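Long-range contacts in glycosylation Associate Protein 2 (Streptococcus agalactiae serotype V, PDB 6OYC), which probably acts with Gap1 and Gap3 in the glycosylation and accessory Sec export of serine-rich-repeat adhesins: residues I390-P394 against L455-K459; Y300-F304 against M372-A377; P295-F301 against Q364-L370. All blocks are in the same frame, centred on the assembly; numbering follows the deposited sequence.

Contact 1 of 3, residues I390-P394 against L455-K459; sequences IIGKP and LAYMK
Ile391 and Leu455 meet on adjacent parallel strands, 388-392 and 452-458, in the central sheet of the alpha/beta-hydrolase-like domain. The CG1 branch of Ile391 sits between backbone N and carbonyl carbon (chi1 44°), which carries CD1 to within 4.0 Å of Leu455 CD1. Ile391 O accepts the N-H of Ala456 N at 3.0 Å and also has Leu455 CA at 3.3 Å in a CA-H...O contact. Gly392 pairs with Ala456, and there the strand ends. Lys393 adopts a left-handed backbone conformation and swings the chain out of the sheet, yet Lys393 N still binds Ala456 O at 2.8 Å. The extended Lys393 side chain runs alongside the twice-bent Met458, with CE 4.1 Å from Met458 SD, while NZ is held by the backbone O of His491, a residue that probably belongs to a Ser-His-Asp triad. Pro394 points its ring at strand 452-458. The ring touches three residues in a row: Pro394 CG faces Leu455 CD2 at 4.2 Å, and Pro394 CD rests 3.4 Å from Ala456 O and 3.9 Å from Tyr457 CB.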
loop_
_atom_site.group_PDB
_atom_site.type_symbol
_atom_site.label_atom_id
_atom_site.label_comp_id
_atom_site.label_asym_id
_atom_site.label_seq_id
_atom_site.Cartn_x
_atom_site.Cartn_y
_atom_site.Cartn_z
ATOM N N ILE B 390 -14.548 3.825 -13.666
ATOM C CA ILE B 390 -14.534 2.574 -14.415
ATOM C C ILE B 390 -14.523 1.442 -13.400
ATOM O O ILE B 390 -13.541 1.256 -12.673
ATOM C CB ILE B 390 -13.321 2.484 -15.349
ATOM C CG1 ILE B 390 -13.278 3.673 -16.306
ATOM C CG2 ILE B 390 -13.311 1.163 -16.098
ATOM C CD1 ILE B 390 -12.016 3.723 -17.150
ATOM N N ILE B 391 -15.596 0.663 -13.341
ATOM C CA ILE B 391 -15.703 -0.381 -12.335
ATOM C C ILE B 391 -16.239 -1.656 -12.968
ATOM O O ILE B 391 -17.010 -1.618 -13.932
ATOM C CB ILE B 391 -16.583 0.077 -11.158
ATOM C CG1 ILE B 391 -17.833 0.793 -11.672
ATOM C CG2 ILE B 391 -15.795 1.013 -10.245
ATOM C CD1 ILE B 391 -18.878 1.048 -10.582
ATOM N N GLY B 392 -15.801 -2.796 -12.423
ATOM C CA GLY B 392 -16.265 -4.107 -12.842
ATOM C C GLY B 392 -16.555 -5.042 -11.681
ATOM O O GLY B 392 -15.751 -5.163 -10.753
ATOM N N LYS B 393 -17.695 -5.728 -11.746
ATOM C CA LYS B 393 -18.245 -6.619 -10.734
ATOM C C LYS B 393 -18.488 -5.836 -9.450
ATOM O O LYS B 393 -17.887 -6.135 -8.410
ATOM C CB LYS B 393 -17.321 -7.816 -10.506
ATOM C CG LYS B 393 -16.893 -8.487 -11.807
ATOM C CD LYS B 393 -16.087 -9.752 -11.573
ATOM C CE LYS B 393 -16.043 -10.623 -12.817
ATOM N NZ LYS B 393 -15.190 -11.834 -12.643
ATOM N N PRO B 394 -19.385 -4.848 -9.485
ATOM C CA PRO B 394 -19.508 -3.925 -8.352
ATOM C C PRO B 394 -20.049 -4.613 -7.113
ATOM O O PRO B 394 -20.872 -5.526 -7.189
ATOM C CB PRO B 394 -20.493 -2.866 -8.866
ATOM C CG PRO B 394 -21.337 -3.609 -9.873
ATOM C CD PRO B 394 -20.397 -4.585 -10.530
ATOM N N LEU B 455 -19.346 0.447 -16.456
ATOM C CA LEU B 455 -19.717 -0.563 -15.480
ATOM C C LEU B 455 -19.849 -1.909 -16.170
ATOM O O LEU B 455 -20.637 -2.053 -17.108
ATOM C CB LEU B 455 -21.016 -0.165 -14.790
ATOM C CG LEU B 455 -21.356 -0.822 -13.471
ATOM C CD1 LEU B 455 -22.196 0.162 -12.676
ATOM C CD2 LEU B 455 -22.115 -2.110 -13.719
ATOM N N ALA B 456 -19.076 -2.885 -15.716
ATOM C CA ALA B 456 -19.285 -4.275 -16.081
ATOM C C ALA B 456 -19.812 -5.022 -14.866
ATOM O O ALA B 456 -19.351 -4.794 -13.744
ATOM C CB ALA B 456 -17.995 -4.920 -16.585
ATOM N N TYR B 457 -20.792 -5.898 -15.081
ATOM C CA TYR B 457 -21.425 -6.608 -13.982
ATOM C C TYR B 457 -21.786 -8.011 -14.430
ATOM O O TYR B 457 -21.943 -8.286 -15.621
ATOM C CB TYR B 457 -22.681 -5.884 -13.472
ATOM C CG TYR B 457 -23.743 -5.710 -14.532
ATOM C CD1 TYR B 457 -23.646 -4.691 -15.474
ATOM C CD2 TYR B 457 -24.831 -6.574 -14.606
ATOM C CE1 TYR B 457 -24.601 -4.528 -16.454
ATOM C CE2 TYR B 457 -25.802 -6.419 -15.585
ATOM C CZ TYR B 457 -25.680 -5.391 -16.504
ATOM O OH TYR B 457 -26.624 -5.213 -17.486
ATOM N N MET B 458 -21.903 -8.901 -13.451
ATOM C CA MET B 458 -22.400 -10.246 -13.675
ATOM C C MET B 458 -23.910 -10.242 -13.491
ATOM O O MET B 458 -24.418 -9.687 -12.510
ATOM C CB MET B 458 -21.745 -11.233 -12.713
ATOM C CG MET B 458 -20.236 -11.271 -12.801
ATOM S SD MET B 458 -19.650 -11.377 -14.501
ATOM C CE MET B 458 -19.912 -13.111 -14.869
ATOM N N LYS B 459 -24.627 -10.839 -14.449
ATOM C CA LYS B 459 -26.083 -10.872 -14.359
ATOM C C LYS B 459 -26.559 -11.854 -13.296
ATOM O O LYS B 459 -27.610 -11.641 -12.680
ATOM C CB LYS B 459 -26.680 -11.225 -15.718
#

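Contact 2 of 3, residues Y300-F304 against M372-A377; sequences YFSGF and MGTYGA
Phe301 lays one ring face against the first turns of helix 372-381. Gly376 C stands 3.7 Å above the centre of the Phe301 ring, and Ala377 N lies at the same height but nearer the rim. With CG anti to the carbonyl carbon (chi1 -74°), the Phe301 ring lies along the helix backbone, and a CH-pi contact runs from Gly376 CA to the Phe301 centroid at 4.2 Å. Ala377 CB adds a methyl contact at 3.9 Å from Phe301 CD1. Lacking side chains, Gly373 and Gly376 let the strand end come close to the helix, with Phe301 O 3.7 Å from Gly373 CA. Gly373 closes the GxSxG sequence of what is probably a nucleophile elbow, the sharp strand-to-helix turn of alpha/beta hydrolases. Met372 stretches through CG and SD, with CG anti to its own N (chi1 177°), then bends at chi3 (87°). This bend folds CE back against the loop, 3.3 Å from Gly303 O. Met372 SD meets Phe304 CB at 4.2 Å and lies at the edge of the Phe304 ring, near its plane. That ring leads away from the helix to an edge-to-face contact with Phe413, close to a bound glycerol. The loop itself is tied down by Glu311, whose backbone N donates to Ser302 OG and whose OE1 accepts from Gly303 N.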
loop_
_atom_site.group_PDB
_atom_site.type_symbol
_atom_site.label_atom_id
_atom_site.label_comp_id
_atom_site.label_asym_id
_atom_site.label_seq_id
_atom_site.Cartn_x
_atom_site.Cartn_y
_atom_site.Cartn_z
ATOM N N TYR B 300 -6.448 3.522 -9.148
ATOM C CA TYR B 300 -6.898 2.134 -9.057
ATOM C C TYR B 300 -6.924 1.703 -7.598
ATOM O O TYR B 300 -5.878 1.682 -6.943
ATOM C CB TYR B 300 -5.988 1.205 -9.857
ATOM C CG TYR B 300 -6.461 -0.232 -9.880
ATOM C CD1 TYR B 300 -7.702 -0.569 -10.421
ATOM C CD2 TYR B 300 -5.663 -1.261 -9.366
ATOM C CE1 TYR B 300 -8.137 -1.885 -10.449
ATOM C CE2 TYR B 300 -6.096 -2.581 -9.383
ATOM C CZ TYR B 300 -7.333 -2.887 -9.929
ATOM O OH TYR B 300 -7.762 -4.194 -9.957
ATOM N N PHE B 301 -8.117 1.373 -7.092
ATOM C CA PHE B 301 -8.244 0.767 -5.771
ATOM C C PHE B 301 -7.999 -0.739 -5.866
ATOM O O PHE B 301 -8.607 -1.425 -6.696
ATOM C CB PHE B 301 -9.628 1.013 -5.182
ATOM C CG PHE B 301 -9.863 2.422 -4.696
ATOM C CD1 PHE B 301 -10.129 3.446 -5.594
ATOM C CD2 PHE B 301 -9.878 2.709 -3.343
ATOM C CE1 PHE B 301 -10.365 4.730 -5.157
ATOM C CE2 PHE B 301 -10.119 4.003 -2.898
ATOM C CZ PHE B 301 -10.360 5.015 -3.806
ATOM N N SER B 302 -7.122 -1.256 -5.007
ATOM C CA SER B 302 -6.805 -2.675 -5.050
ATOM C C SER B 302 -8.008 -3.503 -4.619
ATOM O O SER B 302 -8.791 -3.101 -3.749
ATOM C CB SER B 302 -5.609 -2.991 -4.147
ATOM O OG SER B 302 -4.426 -2.363 -4.597
ATOM N N GLY B 303 -8.146 -4.675 -5.237
ATOM C CA GLY B 303 -9.139 -5.635 -4.807
ATOM C C GLY B 303 -8.756 -6.311 -3.482
ATOM O O GLY B 303 -7.753 -6.000 -2.836
ATOM N N PHE B 304 -9.601 -7.257 -3.079
ATOM C CA PHE B 304 -9.370 -8.043 -1.875
ATOM C C PHE B 304 -8.169 -8.966 -2.070
ATOM O O PHE B 304 -8.054 -9.620 -3.108
ATOM C CB PHE B 304 -10.632 -8.842 -1.559
ATOM C CG PHE B 304 -10.498 -9.792 -0.390
ATOM C CD1 PHE B 304 -9.931 -11.055 -0.556
ATOM C CD2 PHE B 304 -10.986 -9.442 0.865
ATOM C CE1 PHE B 304 -9.823 -11.938 0.506
ATOM C CE2 PHE B 304 -10.886 -10.324 1.940
ATOM C CZ PHE B 304 -10.299 -11.576 1.754
ATOM N N MET B 372 -13.814 -5.442 -4.754
ATOM C CA MET B 372 -13.689 -4.590 -3.570
ATOM C C MET B 372 -13.236 -3.188 -3.939
ATOM O O MET B 372 -13.609 -2.213 -3.267
ATOM C CB MET B 372 -12.707 -5.206 -2.563
ATOM C CG MET B 372 -12.470 -4.325 -1.338
ATOM S SD MET B 372 -11.463 -5.058 -0.014
ATOM C CE MET B 372 -9.789 -4.619 -0.567
ATOM N N GLY B 373 -12.422 -3.066 -4.992
ATOM C CA GLY B 373 -12.039 -1.754 -5.471
ATOM C C GLY B 373 -13.222 -0.917 -5.914
ATOM O O GLY B 373 -13.199 0.312 -5.781
ATOM N N THR B 374 -14.275 -1.560 -6.432
ATOM C CA THR B 374 -15.433 -0.805 -6.905
ATOM C C THR B 374 -16.110 -0.072 -5.763
ATOM O O THR B 374 -16.679 1.007 -5.968
ATOM C CB THR B 374 -16.441 -1.723 -7.603
ATOM O OG1 THR B 374 -17.176 -2.468 -6.624
ATOM C CG2 THR B 374 -15.745 -2.680 -8.565
ATOM N N TYR B 375 -16.045 -0.631 -4.557
ATOM C CA TYR B 375 -16.638 0.024 -3.397
ATOM C C TYR B 375 -15.864 1.280 -3.025
ATOM O O TYR B 375 -16.453 2.343 -2.794
ATOM C CB TYR B 375 -16.683 -0.949 -2.221
ATOM C CG TYR B 375 -17.574 -0.524 -1.082
ATOM C CD1 TYR B 375 -17.275 0.595 -0.310
ATOM C CD2 TYR B 375 -18.709 -1.253 -0.768
ATOM C CE1 TYR B 375 -18.087 0.976 0.748
ATOM C CE2 TYR B 375 -19.530 -0.882 0.278
ATOM C CZ TYR B 375 -19.213 0.228 1.039
ATOM O OH TYR B 375 -20.045 0.576 2.084
ATOM N N GLY B 376 -14.539 1.172 -2.944
ATOM C CA GLY B 376 -13.743 2.346 -2.636
ATOM C C GLY B 376 -13.844 3.412 -3.714
ATOM O O GLY B 376 -13.949 4.601 -3.408
ATOM N N ALA B 377 -13.827 2.998 -4.989
ATOM C CA ALA B 377 -13.854 3.965 -6.085
ATOM C C ALA B 377 -15.164 4.742 -6.105
ATOM O O ALA B 377 -15.160 5.968 -6.244
ATOM C CB ALA B 377 -13.612 3.263 -7.425
#

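Contact 3 of 3, residues P295-F301 against Q364-L370; sequences PPLTVYF and QLILSGL
Val299 is gripped tightly by strand 365-370. Its N-H reaches Ile366 O, with Val299 N 2.7 Å from that oxygen, while Val299 O accepts from Ser368 OG at 2.6 Å. Because OG occupies the position between N and carbonyl carbon (chi1 56°), the hydroxyl reaches across to the carbonyl of Val299 and approaches from above the carbonyl plane, 37° out of it; the backbone N-H of Ser368 adds a weak bond to the same oxygen. Ser368 OG also pairs with Tyr506 OH, so two partners engage this buried hydroxyl. On the face of Leu297, Val299, Leu365 and Leu367, Leu367 lies alongside the valine with CD2 3.5 Å from Val299 CB, and Leu365 CD1 comes in at 3.7 Å from Val299 CG2; helix 341-358 packs over this layer. On the opposite face, which also carries Thr298, Ile366 and Ser368 lie against helix 495-514, as does the preceding Pro296, and Ile366 CD1 presses on Pro296 CG at 3.4 Å. Tyr300 reaches along the partner strand: Ser368 OG lies in the plane at its ring edge, Tyr300 CE1 touches Gly369 CA at 3.5 Å, and Tyr300 OH ends 3.6 Å from Leu370 CD1. Where the strands begin the contact opens toward solvent. Pro295, joined to Pro296 by a cis peptide, and Gln364 are partly exposed; they run side by side, touching mainly through Pro295 CG and Gln364 NE2 (3.4 Å), while Gln364 OE1 binds Ser361 N. Leu370, at the other end, is also partly exposed. The parallel pair belongs to the middle of an alpha/beta-hydrolase sheet, where the strand carrying Gly369 runs into the probable nucleophile elbow.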
loop_
_atom_site.group_PDB
_atom_site.type_symbol
_atom_site.label_atom_id
_atom_site.label_comp_id
_atom_site.label_asym_id
_atom_site.label_seq_id
_atom_site.Cartn_x
_atom_site.Cartn_y
_atom_site.Cartn_z
ATOM N N PRO B 295 -2.889 15.096 -18.031
ATOM C CA PRO B 295 -4.156 14.460 -17.687
ATOM C C PRO B 295 -4.474 13.234 -18.466
ATOM O O PRO B 295 -4.055 13.094 -19.561
ATOM C CB PRO B 295 -5.160 15.519 -18.034
ATOM C CG PRO B 295 -4.424 16.783 -17.903
ATOM C CD PRO B 295 -3.074 16.486 -18.423
ATOM N N PRO B 296 -5.220 12.338 -17.873
ATOM C CA PRO B 296 -5.753 12.529 -16.540
ATOM C C PRO B 296 -5.018 11.726 -15.485
ATOM O O PRO B 296 -4.151 10.969 -15.819
ATOM C CB PRO B 296 -7.124 11.957 -16.695
ATOM C CG PRO B 296 -6.906 10.815 -17.570
ATOM C CD PRO B 296 -5.776 11.137 -18.473
ATOM N N LEU B 297 -5.371 11.911 -14.223
ATOM C CA LEU B 297 -4.798 11.115 -13.149
ATOM C C LEU B 297 -5.721 9.905 -12.963
ATOM O O LEU B 297 -6.896 10.054 -12.753
ATOM C CB LEU B 297 -4.640 11.909 -11.874
ATOM C CG LEU B 297 -4.486 11.175 -10.557
ATOM C CD1 LEU B 297 -3.240 10.350 -10.555
ATOM C CD2 LEU B 297 -4.482 12.100 -9.388
ATOM N N THR B 298 -5.161 8.719 -13.030
ATOM C CA THR B 298 -5.953 7.495 -12.950
ATOM C C THR B 298 -5.693 6.753 -11.639
ATOM O O THR B 298 -4.561 6.339 -11.368
ATOM C CB THR B 298 -5.639 6.595 -14.135
ATOM O OG1 THR B 298 -4.230 6.320 -14.143
ATOM C CG2 THR B 298 -6.042 7.287 -15.432
ATOM N N VAL B 299 -6.749 6.528 -10.861
ATOM C CA VAL B 299 -6.655 5.914 -9.538
ATOM C C VAL B 299 -7.228 4.503 -9.601
ATOM O O VAL B 299 -8.369 4.305 -10.043
ATOM C CB VAL B 299 -7.395 6.758 -8.483
ATOM C CG1 VAL B 299 -7.343 6.097 -7.108
ATOM C CG2 VAL B 299 -6.833 8.174 -8.434
ATOM N N TYR B 300 -6.448 3.522 -9.148
ATOM C CA TYR B 300 -6.898 2.134 -9.057
ATOM C C TYR B 300 -6.924 1.703 -7.598
ATOM O O TYR B 300 -5.878 1.682 -6.943
ATOM C CB TYR B 300 -5.988 1.205 -9.857
ATOM C CG TYR B 300 -6.461 -0.232 -9.880
ATOM C CD1 TYR B 300 -7.702 -0.569 -10.421
ATOM C CD2 TYR B 300 -5.663 -1.261 -9.366
ATOM C CE1 TYR B 300 -8.137 -1.885 -10.449
ATOM C CE2 TYR B 300 -6.096 -2.581 -9.383
ATOM C CZ TYR B 300 -7.333 -2.887 -9.929
ATOM O OH TYR B 300 -7.762 -4.194 -9.957
ATOM N N PHE B 301 -8.117 1.373 -7.092
ATOM C CA PHE B 301 -8.244 0.767 -5.771
ATOM C C PHE B 301 -7.999 -0.739 -5.866
ATOM O O PHE B 301 -8.607 -1.425 -6.696
ATOM C CB PHE B 301 -9.628 1.013 -5.182
ATOM C CG PHE B 301 -9.863 2.422 -4.696
ATOM C CD1 PHE B 301 -10.129 3.446 -5.594
ATOM C CD2 PHE B 301 -9.878 2.709 -3.343
ATOM C CE1 PHE B 301 -10.365 4.730 -5.157
ATOM C CE2 PHE B 301 -10.119 4.003 -2.898
ATOM C CZ PHE B 301 -10.360 5.015 -3.806
ATOM N N GLN B 364 -10.355 16.039 -14.269
ATOM C CA GLN B 364 -9.193 15.356 -14.815
ATOM C C GLN B 364 -8.795 14.157 -13.947
ATOM O O GLN B 364 -7.633 13.740 -13.935
ATOM C CB GLN B 364 -8.053 16.358 -14.996
ATOM C CG GLN B 364 -8.458 17.538 -15.906
ATOM C CD GLN B 364 -7.482 18.706 -15.895
ATOM O OE1 GLN B 364 -7.303 19.382 -14.878
ATOM N NE2 GLN B 364 -6.861 18.965 -17.045
ATOM N N LEU B 365 -9.775 13.570 -13.248
ATOM C CA LEU B 365 -9.570 12.461 -12.321
ATOM C C LEU B 365 -10.440 11.264 -12.699
ATOM O O LEU B 365 -11.629 11.423 -12.992
ATOM C CB LEU B 365 -9.898 12.900 -10.889
ATOM C CG LEU B 365 -10.105 11.768 -9.883
ATOM C CD1 LEU B 365 -8.780 11.047 -9.677
ATOM C CD2 LEU B 365 -10.660 12.293 -8.559
ATOM N N ILE B 366 -9.860 10.062 -12.668
ATOM C CA ILE B 366 -10.579 8.815 -12.963
ATOM C C ILE B 366 -10.365 7.824 -11.825
ATOM O O ILE B 366 -9.222 7.445 -11.539
ATOM C CB ILE B 366 -10.120 8.188 -14.289
ATOM C CG1 ILE B 366 -10.299 9.190 -15.430
ATOM C CG2 ILE B 366 -10.876 6.874 -14.559
ATOM C CD1 ILE B 366 -9.492 8.836 -16.623
ATOM N N LEU B 367 -11.459 7.366 -11.217
ATOM C CA LEU B 367 -11.423 6.345 -10.173
ATOM C C LEU B 367 -11.866 5.005 -10.746
ATOM O O LEU B 367 -12.810 4.944 -11.535
ATOM C CB LEU B 367 -12.318 6.736 -8.996
ATOM C CG LEU B 367 -11.976 8.096 -8.397
ATOM C CD1 LEU B 367 -12.960 8.519 -7.326
ATOM C CD2 LEU B 367 -10.558 8.099 -7.849
ATOM N N SER B 368 -11.190 3.929 -10.337
ATOM C CA SER B 368 -11.408 2.620 -10.942
ATOM C C SER B 368 -11.126 1.503 -9.944
ATOM O O SER B 368 -10.443 1.699 -8.934
ATOM C CB SER B 368 -10.526 2.426 -12.172
ATOM O OG SER B 368 -9.163 2.627 -11.834
ATOM N N GLY B 369 -11.643 0.318 -10.258
ATOM C CA GLY B 369 -11.360 -0.870 -9.471
ATOM C C GLY B 369 -12.241 -2.030 -9.888
ATOM O O GLY B 369 -13.177 -1.893 -10.681
ATOM N N LEU B 370 -11.919 -3.193 -9.329
ATOM C CA LEU B 370 -12.682 -4.414 -9.526
ATOM C C LEU B 370 -13.060 -4.998 -8.167
ATOM O O LEU B 370 -12.299 -4.898 -7.197
ATOM C CB LEU B 370 -11.881 -5.417 -10.368
ATOM C CG LEU B 370 -11.506 -4.811 -11.729
ATOM C CD1 LEU B 370 -10.262 -5.437 -12.300
ATOM C CD2 LEU B 370 -12.659 -4.917 -12.733
#

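The three contacts lie in one sheet and the helix that follows its strand 365-370. Contact 3 pairs strands 297-301 and 365-370; the latter leads into the helix of contact 2, which packs back on the end of the former, so the two share Tyr300 and Phe301 and have centres about 11 Å apart. Strand 388-392 of contact 1 is the next neighbour of 365-370, with Ile390 N 3.0 Å from Leu367 O, and the centres of contacts 1 and 3 are about 16 Å apart. Thr374 joins contacts 1 and 2, its OG1 3.2 Å from Pro394 CA. Ser371, the possible nucleophile of a Ser371-His491-Asp461 triad, lies between the second segments of contacts 3 and 2, and Lys393 of contact 1 touches it.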